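Local coordinates for probable mannosyltransferase KTR4 (Saccharomyces cerevisiae, PDB 5A07), which is probably a glycosyltransferase of the GT-A fold, in the glycolipid 2-alpha-mannosyltransferase family, and holds guanosine-5'-diphosphate and a manganese ion in this structure, at residues F140-D143 with E144-D148; S109-R112 with N113-E117. All blocks are in the same frame, centred on the assembly; numbering follows the deposited sequence.

Contact 1. Residues F140-D143 with E144-D148. With GDP (guanosine-5'-diphosphate), chain F.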
ATOM      1  N   PHE B 140      17.420   5.586  -3.332  1.00 15.57           N
ATOM      2  CA  PHE B 140      16.831   5.629  -4.629  1.00 16.83           C
ATOM      3  C   PHE B 140      17.263   4.412  -5.476  1.00 19.86           C
ATOM      4  O   PHE B 140      18.463   4.099  -5.525  1.00 20.45           O
ATOM      5  CB  PHE B 140      17.270   6.875  -5.384  1.00 16.84           C
ATOM      6  CG  PHE B 140      16.880   8.134  -4.717  1.00 19.01           C
ATOM      7  CD1 PHE B 140      17.665   8.681  -3.721  1.00 17.91           C
ATOM      8  CD2 PHE B 140      15.686   8.733  -5.029  1.00 20.06           C
ATOM      9  CE1 PHE B 140      17.321   9.836  -3.086  1.00 19.61           C
ATOM     10  CE2 PHE B 140      15.333   9.901  -4.374  1.00 19.79           C
ATOM     11  CZ  PHE B 140      16.117  10.455  -3.435  1.00 19.27           C
ATOM     12  N   LEU B 141      16.318   3.815  -6.166  1.00 19.04           N
ATOM     13  CA  LEU B 141      16.569   2.683  -7.038  1.00 20.72           C
ATOM     14  C   LEU B 141      16.039   2.901  -8.385  1.00 22.06           C
ATOM     15  O   LEU B 141      15.039   3.561  -8.558  1.00 21.63           O
ATOM     16  CB  LEU B 141      15.932   1.387  -6.483  1.00 19.42           C
ATOM     17  CG  LEU B 141      16.317   0.952  -5.078  1.00 17.69           C
ATOM     18  CD1 LEU B 141      15.551  -0.316  -4.564  1.00 19.43           C
ATOM     19  CD2 LEU B 141      17.843   0.755  -4.968  1.00 19.19           C
ATOM     20  N   ASN B 142      16.734   2.349  -9.406  1.00 19.41           N
ATOM     21  CA  ASN B 142      16.331   2.509 -10.778  1.00 20.23           C
ATOM     22  C   ASN B 142      16.769   1.268 -11.581  1.00 21.33           C
ATOM     23  O   ASN B 142      17.777   0.654 -11.233  1.00 21.49           O
ATOM     24  CB  ASN B 142      17.030   3.799 -11.272  1.00 21.80           C
ATOM     25  CG  ASN B 142      16.608   4.259 -12.679  1.00 21.00           C
ATOM     26  OD1 ASN B 142      15.842   3.634 -13.428  1.00 21.14           O
ATOM     27  ND2 ASN B 142      17.138   5.426 -13.035  1.00 22.12           N
ATOM     28  N   ASP B 143      16.048   0.941 -12.641  1.00 22.63           N
ATOM     29  CA  ASP B 143      16.473  -0.144 -13.539  1.00 26.38           C
ATOM     30  C   ASP B 143      17.617   0.297 -14.472  1.00 29.08           C
ATOM     31  O   ASP B 143      18.271  -0.557 -15.031  1.00 28.98           O
ATOM     32  CB  ASP B 143      15.304  -0.682 -14.381  1.00 25.02           C
ATOM     33  CG  ASP B 143      14.622   0.376 -15.213  1.00 28.86           C
ATOM     34  OD1 ASP B 143      14.193   1.431 -14.695  1.00 25.69           O
ATOM     35  OD2 ASP B 143      14.440   0.169 -16.423  1.00 26.78           O
ATOM     36  N   GLU B 144      17.809   1.608 -14.649  1.00 26.97           N
ATOM     37  CA  GLU B 144      18.966   2.189 -15.360  1.00 29.21           C
ATOM     38  C   GLU B 144      19.805   2.837 -14.332  1.00 30.27           C
ATOM     39  O   GLU B 144      19.325   3.070 -13.224  1.00 28.01           O
ATOM     40  CB  GLU B 144      18.493   3.265 -16.297  1.00 33.41           C
ATOM     41  CG  GLU B 144      17.665   2.789 -17.443  1.00 45.21           C
ATOM     42  CD  GLU B 144      17.274   3.990 -18.299  1.00 68.65           C
ATOM     43  OE1 GLU B 144      17.492   5.156 -17.832  1.00 89.12           O
ATOM     44  OE2 GLU B 144      16.772   3.800 -19.435  1.00 83.81           O
ATOM     45  N   GLU B 145      21.044   3.196 -14.689  1.00 28.22           N
ATOM     46  CA  GLU B 145      21.949   3.890 -13.797  1.00 27.17           C
ATOM     47  C   GLU B 145      21.457   5.324 -13.617  1.00 22.81           C
ATOM     48  O   GLU B 145      21.120   5.974 -14.569  1.00 22.85           O
ATOM     49  CB  GLU B 145      23.376   3.986 -14.328  1.00 33.92           C
ATOM     50  CG  GLU B 145      23.982   2.732 -14.952  1.00 51.72           C
ATOM     51  CD  GLU B 145      24.542   1.697 -13.967  1.00 66.32           C
ATOM     52  OE1 GLU B 145      24.888   2.012 -12.787  1.00 65.92           O
ATOM     53  OE2 GLU B 145      24.640   0.520 -14.406  1.00 79.77           O
ATOM     54  N   PHE B 146      21.486   5.820 -12.417  1.00 23.08           N
ATOM     55  CA  PHE B 146      21.206   7.252 -12.184  1.00 24.66           C
ATOM     56  C   PHE B 146      22.340   8.094 -12.761  1.00 26.49           C
ATOM     57  O   PHE B 146      23.517   7.776 -12.530  1.00 25.24           O
ATOM     58  CB  PHE B 146      21.078   7.512 -10.679  1.00 24.62           C
ATOM     59  CG  PHE B 146      19.762   7.054 -10.091  1.00 21.75           C
ATOM     60  CD1 PHE B 146      18.603   7.723 -10.414  1.00 25.73           C
ATOM     61  CD2 PHE B 146      19.698   5.982  -9.235  1.00 23.32           C
ATOM     62  CE1 PHE B 146      17.372   7.358  -9.875  1.00 26.43           C
ATOM     63  CE2 PHE B 146      18.462   5.604  -8.678  1.00 22.04           C
ATOM     64  CZ  PHE B 146      17.308   6.295  -9.015  1.00 20.65           C
ATOM     65  N   THR B 147      22.020   9.193 -13.421  1.00 22.06           N
ATOM     66  CA  THR B 147      23.059  10.102 -13.859  1.00 23.18           C
ATOM     67  C   THR B 147      23.624  10.933 -12.709  1.00 23.39           C
ATOM     68  O   THR B 147      22.940  11.176 -11.683  1.00 20.53           O
ATOM     69  CB  THR B 147      22.520  11.014 -14.939  1.00 25.71           C
ATOM     70  OG1 THR B 147      21.503  11.870 -14.377  1.00 25.84           O
ATOM     71  CG2 THR B 147      21.931  10.230 -16.078  1.00 26.91           C
ATOM     72  N   ASP B 148      24.806  11.492 -12.915  1.00 20.14           N
ATOM     73  CA  ASP B 148      25.328  12.473 -12.010  1.00 22.96           C
ATOM     74  C   ASP B 148      24.437  13.699 -11.833  1.00 21.16           C
ATOM     75  O   ASP B 148      24.416  14.258 -10.751  1.00 21.22           O
ATOM     76  CB  ASP B 148      26.702  13.005 -12.459  1.00 26.72           C
ATOM     77  CG  ASP B 148      27.821  11.968 -12.239  1.00 34.38           C
ATOM     78  OD1 ASP B 148      27.578  10.922 -11.626  1.00 39.13           O
ATOM     79  OD2 ASP B 148      28.934  12.207 -12.672  1.00 40.84           O
TER
HETATM   80  PB  GDP F 500       1.123   4.528 -10.786  1.00 27.33           P
HETATM   81  O1B GDP F 500       0.437   5.295 -11.853  1.00 30.18           O
HETATM   82  O2B GDP F 500       0.759   3.175 -10.570  1.00 28.25           O
HETATM   83  O3B GDP F 500       1.322   5.338  -9.561  1.00 25.14           O
HETATM   84  O3A GDP F 500       2.554   4.264 -11.504  1.00 30.82           O
HETATM   85  PA  GDP F 500       3.912   5.083 -11.502  1.00 25.03           P
HETATM   86  O1A GDP F 500       4.413   5.387 -12.846  1.00 24.59           O
HETATM   87  O2A GDP F 500       3.989   6.215 -10.563  1.00 20.30           O
HETATM   88  O5' GDP F 500       4.892   3.965 -10.972  1.00 20.94           O
HETATM   89  C5' GDP F 500       5.102   3.518  -9.627  1.00 23.38           C
HETATM   90  C4' GDP F 500       6.486   3.846  -9.094  1.00 23.06           C
HETATM   91  O4' GDP F 500       7.434   3.113  -9.881  1.00 22.81           O
HETATM   92  C3' GDP F 500       6.871   5.314  -9.173  1.00 20.10           C
HETATM   93  O3' GDP F 500       7.787   5.610  -8.092  1.00 19.28           O
HETATM   94  C2' GDP F 500       7.558   5.404 -10.545  1.00 21.51           C
HETATM   95  O2' GDP F 500       8.530   6.440 -10.589  1.00 18.73           O
HETATM   96  C1' GDP F 500       8.235   4.080 -10.589  1.00 21.88           C
HETATM   97  N9  GDP F 500       8.389   3.521 -11.954  1.00 24.90           N
HETATM   98  C8  GDP F 500       7.429   3.154 -12.841  1.00 25.97           C
HETATM   99  N7  GDP F 500       8.035   2.616 -13.976  1.00 25.71           N
HETATM  100  C5  GDP F 500       9.385   2.642 -13.756  1.00 23.84           C
HETATM  101  C6  GDP F 500      10.563   2.217 -14.535  1.00 23.27           C
HETATM  102  O6  GDP F 500      10.288   1.707 -15.668  1.00 25.31           O
HETATM  103  N1  GDP F 500      11.774   2.421 -13.998  1.00 23.38           N
HETATM  104  C2  GDP F 500      11.951   3.029 -12.765  1.00 21.74           C
HETATM  105  N2  GDP F 500      13.181   3.208 -12.297  1.00 21.88           N
HETATM  106  N3  GDP F 500      10.889   3.444 -12.007  1.00 18.74           N
HETATM  107  C4  GDP F 500       9.632   3.219 -12.431  1.00 21.22           C
HETATM  108  O   HOH W   1      16.049   6.174 -15.796  1.00 23.93           O

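Contact 2. Residues S109-R112 with N113-E117. With GDP (guanosine-5'-diphosphate), chain F.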
ATOM      1  N   SER B 109      12.549   5.416  -2.856  1.00 17.22           N
ATOM      2  CA  SER B 109      11.885   5.761  -4.087  1.00 17.89           C
ATOM      3  C   SER B 109      12.514   4.981  -5.252  1.00 18.79           C
ATOM      4  O   SER B 109      13.728   5.076  -5.487  1.00 18.65           O
ATOM      5  CB  SER B 109      12.010   7.252  -4.452  1.00 19.36           C
ATOM      6  OG  SER B 109      11.747   8.162  -3.393  1.00 23.34           O
ATOM      7  N   LEU B 110      11.648   4.334  -6.005  1.00 18.63           N
ATOM      8  CA  LEU B 110      11.976   3.766  -7.280  1.00 18.59           C
ATOM      9  C   LEU B 110      11.581   4.779  -8.279  1.00 19.63           C
ATOM     10  O   LEU B 110      10.390   5.077  -8.409  1.00 20.63           O
ATOM     11  CB  LEU B 110      11.145   2.503  -7.497  1.00 19.63           C
ATOM     12  CG  LEU B 110      11.279   1.829  -8.841  1.00 18.22           C
ATOM     13  CD1 LEU B 110      12.642   1.128  -8.948  1.00 17.43           C
ATOM     14  CD2 LEU B 110      10.160   0.824  -9.140  1.00 19.47           C
ATOM     15  N   VAL B 111      12.575   5.333  -9.012  1.00 16.00           N
ATOM     16  CA  VAL B 111      12.306   6.397  -9.946  1.00 17.67           C
ATOM     17  C   VAL B 111      13.251   6.352 -11.143  1.00 19.96           C
ATOM     18  O   VAL B 111      14.305   5.724 -11.060  1.00 19.27           O
ATOM     19  CB  VAL B 111      12.503   7.795  -9.315  1.00 20.63           C
ATOM     20  CG1 VAL B 111      11.331   8.122  -8.390  1.00 25.48           C
ATOM     21  CG2 VAL B 111      13.734   7.878  -8.474  1.00 24.88           C
ATOM     22  N   ARG B 112      12.819   7.028 -12.209  1.00 19.35           N
ATOM     23  CA  ARG B 112      13.587   7.164 -13.412  1.00 23.14           C
ATOM     24  C   ARG B 112      14.361   8.468 -13.353  1.00 23.32           C
ATOM     25  O   ARG B 112      14.048   9.369 -12.580  1.00 19.69           O
ATOM     26  CB  ARG B 112      12.668   7.164 -14.610  1.00 26.70           C
ATOM     27  CG  ARG B 112      11.996   5.836 -14.907  1.00 33.41           C
ATOM     28  CD  ARG B 112      10.791   5.983 -15.834  1.00 37.26           C
ATOM     29  NE  ARG B 112       9.775   6.569 -14.941  1.00 50.25           N
ATOM     30  CZ  ARG B 112       8.481   6.281 -14.909  1.00 50.75           C
ATOM     31  NH1 ARG B 112       7.976   5.416 -15.763  1.00 50.46           N
ATOM     32  NH2 ARG B 112       7.702   6.854 -13.986  1.00 49.22           N
ATOM     33  N   ASN B 113      15.433   8.574 -14.156  1.00 23.19           N
ATOM     34  CA  ASN B 113      16.145   9.859 -14.286  1.00 20.60           C
ATOM     35  C   ASN B 113      15.226  11.013 -14.629  1.00 19.53           C
ATOM     36  O   ASN B 113      15.362  12.155 -14.109  1.00 21.38           O
ATOM     37  CB  ASN B 113      17.339   9.738 -15.291  1.00 20.68           C
ATOM     38  CG  ASN B 113      18.513   8.951 -14.665  1.00 21.10           C
ATOM     39  OD1 ASN B 113      19.089   9.351 -13.657  1.00 20.59           O
ATOM     40  ND2 ASN B 113      18.816   7.805 -15.236  1.00 24.42           N
ATOM     41  N   SER B 114      14.259  10.708 -15.478  1.00 18.59           N
ATOM     42  CA  SER B 114      13.314  11.679 -15.945  1.00 23.70           C
ATOM     43  C   SER B 114      12.330  12.101 -14.853  1.00 24.68           C
ATOM     44  O   SER B 114      11.613  13.044 -15.089  1.00 23.71           O
ATOM     45  CB  SER B 114      12.515  11.144 -17.153  1.00 22.72           C
ATOM     46  OG  SER B 114      11.795  10.032 -16.787  1.00 24.21           O
ATOM     47  N   ASP B 115      12.349  11.469 -13.659  1.00 21.00           N
ATOM     48  CA  ASP B 115      11.361  11.820 -12.610  1.00 19.02           C
ATOM     49  C   ASP B 115      11.958  12.826 -11.688  1.00 18.16           C
ATOM     50  O   ASP B 115      11.392  13.157 -10.636  1.00 17.05           O
ATOM     51  CB  ASP B 115      11.000  10.572 -11.826  1.00 19.17           C
ATOM     52  CG  ASP B 115      10.127   9.644 -12.599  1.00 20.65           C
ATOM     53  OD1 ASP B 115       9.179  10.142 -13.254  1.00 21.99           O
ATOM     54  OD2 ASP B 115      10.368   8.422 -12.605  1.00 21.41           O
ATOM     55  N   LEU B 116      13.137  13.338 -12.030  1.00 17.60           N
ATOM     56  CA  LEU B 116      13.850  14.188 -11.090  1.00 19.09           C
ATOM     57  C   LEU B 116      13.036  15.355 -10.480  1.00 18.92           C
ATOM     58  O   LEU B 116      12.958  15.513  -9.253  1.00 18.82           O
ATOM     59  CB  LEU B 116      15.139  14.779 -11.704  1.00 18.62           C
ATOM     60  CG  LEU B 116      15.832  15.727 -10.794  1.00 17.71           C
ATOM     61  CD1 LEU B 116      16.385  15.036  -9.577  1.00 20.90           C
ATOM     62  CD2 LEU B 116      16.989  16.348 -11.631  1.00 20.40           C
ATOM     63  N   GLU B 117      12.356  16.087 -11.332  1.00 18.77           N
ATOM     64  CA  GLU B 117      11.623  17.249 -10.791  1.00 21.57           C
ATOM     65  C   GLU B 117      10.446  16.878  -9.897  1.00 16.72           C
ATOM     66  O   GLU B 117      10.225  17.514  -8.862  1.00 18.54           O
ATOM     67  CB  GLU B 117      11.123  18.107 -11.941  1.00 24.18           C
ATOM     68  CG  GLU B 117      12.193  18.768 -12.692  1.00 26.27           C
ATOM     69  CD  GLU B 117      11.607  19.570 -13.866  1.00 34.35           C
ATOM     70  OE1 GLU B 117      11.101  18.936 -14.854  1.00 29.51           O
ATOM     71  OE2 GLU B 117      11.654  20.837 -13.731  1.00 28.79           O
TER
HETATM   72  PB  GDP F 500       1.123   4.528 -10.786  1.00 27.33           P
HETATM   73  O1B GDP F 500       0.437   5.295 -11.853  1.00 30.18           O
HETATM   74  O2B GDP F 500       0.759   3.175 -10.570  1.00 28.25           O
HETATM   75  O3B GDP F 500       1.322   5.338  -9.561  1.00 25.14           O
HETATM   76  O3A GDP F 500       2.554   4.264 -11.504  1.00 30.82           O
HETATM   77  PA  GDP F 500       3.912   5.083 -11.502  1.00 25.03           P
HETATM   78  O1A GDP F 500       4.413   5.387 -12.846  1.00 24.59           O
HETATM   79  O2A GDP F 500       3.989   6.215 -10.563  1.00 20.30           O
HETATM   80  O5' GDP F 500       4.892   3.965 -10.972  1.00 20.94           O
HETATM   81  C5' GDP F 500       5.102   3.518  -9.627  1.00 23.38           C
HETATM   82  C4' GDP F 500       6.486   3.846  -9.094  1.00 23.06           C
HETATM   83  O4' GDP F 500       7.434   3.113  -9.881  1.00 22.81           O
HETATM   84  C3' GDP F 500       6.871   5.314  -9.173  1.00 20.10           C
HETATM   85  O3' GDP F 500       7.787   5.610  -8.092  1.00 19.28           O
HETATM   86  C2' GDP F 500       7.558   5.404 -10.545  1.00 21.51           C
HETATM   87  O2' GDP F 500       8.530   6.440 -10.589  1.00 18.73           O
HETATM   88  C1' GDP F 500       8.235   4.080 -10.589  1.00 21.88           C
HETATM   89  N9  GDP F 500       8.389   3.521 -11.954  1.00 24.90           N
HETATM   90  C8  GDP F 500       7.429   3.154 -12.841  1.00 25.97           C
HETATM   91  N7  GDP F 500       8.035   2.616 -13.976  1.00 25.71           N
HETATM   92  C5  GDP F 500       9.385   2.642 -13.756  1.00 23.84           C
HETATM   93  C6  GDP F 500      10.563   2.217 -14.535  1.00 23.27           C
HETATM   94  O6  GDP F 500      10.288   1.707 -15.668  1.00 25.31           O
HETATM   95  N1  GDP F 500      11.774   2.421 -13.998  1.00 23.38           N
HETATM   96  C2  GDP F 500      11.951   3.029 -12.765  1.00 21.74           C
HETATM   97  N2  GDP F 500      13.181   3.208 -12.297  1.00 21.88           N
HETATM   98  N3  GDP F 500      10.889   3.444 -12.007  1.00 18.74           N
HETATM   99  C4  GDP F 500       9.632   3.219 -12.431  1.00 21.22           C

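Contact 1. Residues F140-D143 with E144-D148
At the carboxy-terminal end of strand 138-142, where the chain turns beside the guanine of GDP, Asn142 folds against both Glu144 and Phe146. The backbone N of Glu144 gives an almost straight bond to Asn142 OD1 (3.1 Å, 175° at the hydrogen), but it comes from above the carbonyl plane of the amide. The same OD1 takes a bond from GDP N2 at 2.9 Å, so one oxygen ties the turn to the base. Having CG anti to the backbone N (chi1 -173°) puts OD1 between these two donors. On the other branch of the amide, Asn142 ND2 donates to a water that lies 2.7 Å from Glu144 OE1 and can donate to it. Asn142 CB sits over one face of the Phe146 ring in a CH-pi contact, 3.7 Å from the centroid. Amide and ring planes are inclined by 61°. Phe146 CZ also packs on Phe140 CB (3.7 Å), two residues before Asn142 on the strand, and Phe150 of the following helix meets the Phe146 ring. Next to Asn142, Asp143 OD1 accepts from GDP N1 at 2.7 Å and, more weakly, from N2. Two neighbouring side-chain oxygens thus read the N1-N2 edge of guanine, an arrangement that belongs to the nucleotide pocket at the strand ends of a GT-A, Rossmann-like sheet.

Contact 2. Residues S109-R112 with N113-E117
Asp115 OD2 is gripped twice by Arg112, once by its backbone and once by its side chain. Arg112 N donates to it at 2.8 Å, reaching the anti side of the carboxylate, while Arg112 NE arrives on the syn side at 3.0 Å and makes the salt bridge. Both donors stand a little over 20° out of the carboxylate plane, yet OD2 lies almost in the plane of the guanidinium, at its edge; the two flat groups are turned 62° to each other. Arg112 NH2 adds a weak third bond. A bend at chi3 (-74°) swings the guanidinium so that NE faces Asp115 while one of its faces lies against the imidazole side of GDP, with NH1 3.3 Å from N7. Arg112 CG meanwhile touches the six-membered part of the base, 3.5 Å from C2. The turn itself is closed by Asp115 N to Arg112 O (2.9 Å), and it joins strand 105-110 to helix 116-131, the first connection of a beta-alpha-beta unit. Asp115 occupies the N-cap position of that helix, but its side chain makes no capping bond; OD2 is engaged with Arg112 instead. On the strand side, Leu110 O accepts from both ribose hydroxyls, the closer being O3' at 2.7 Å, and Leu110 CG packs 3.6 Å from GDP N3. Val111 O takes a weak bond from GDP N2.

How the contacts relate
Contact 2 precedes contact 1 in the chain, and the two turns leave the ends of neighbouring parallel strands, 105-110 and 138-142; the contact centres are about 8 Å apart. Leu141 N bonds to Ser109 O across the sheet (3.0 Å). Asn113 bridges the turns: its OD1 accepts from Thr147 N at 2.9 Å and its ND2 donates to Glu145 O. GDP lies against both. Contact 1 takes the N1-N2 edge of the base, and contact 2 the ribose and both sides of the purine plane, Arg112 on one and Leu110 on the other. They meet at N2, where Asn142 CG packs 3.2 Å from Val111 O. The manganese ion is about 7 Å from the Arg112 side chain.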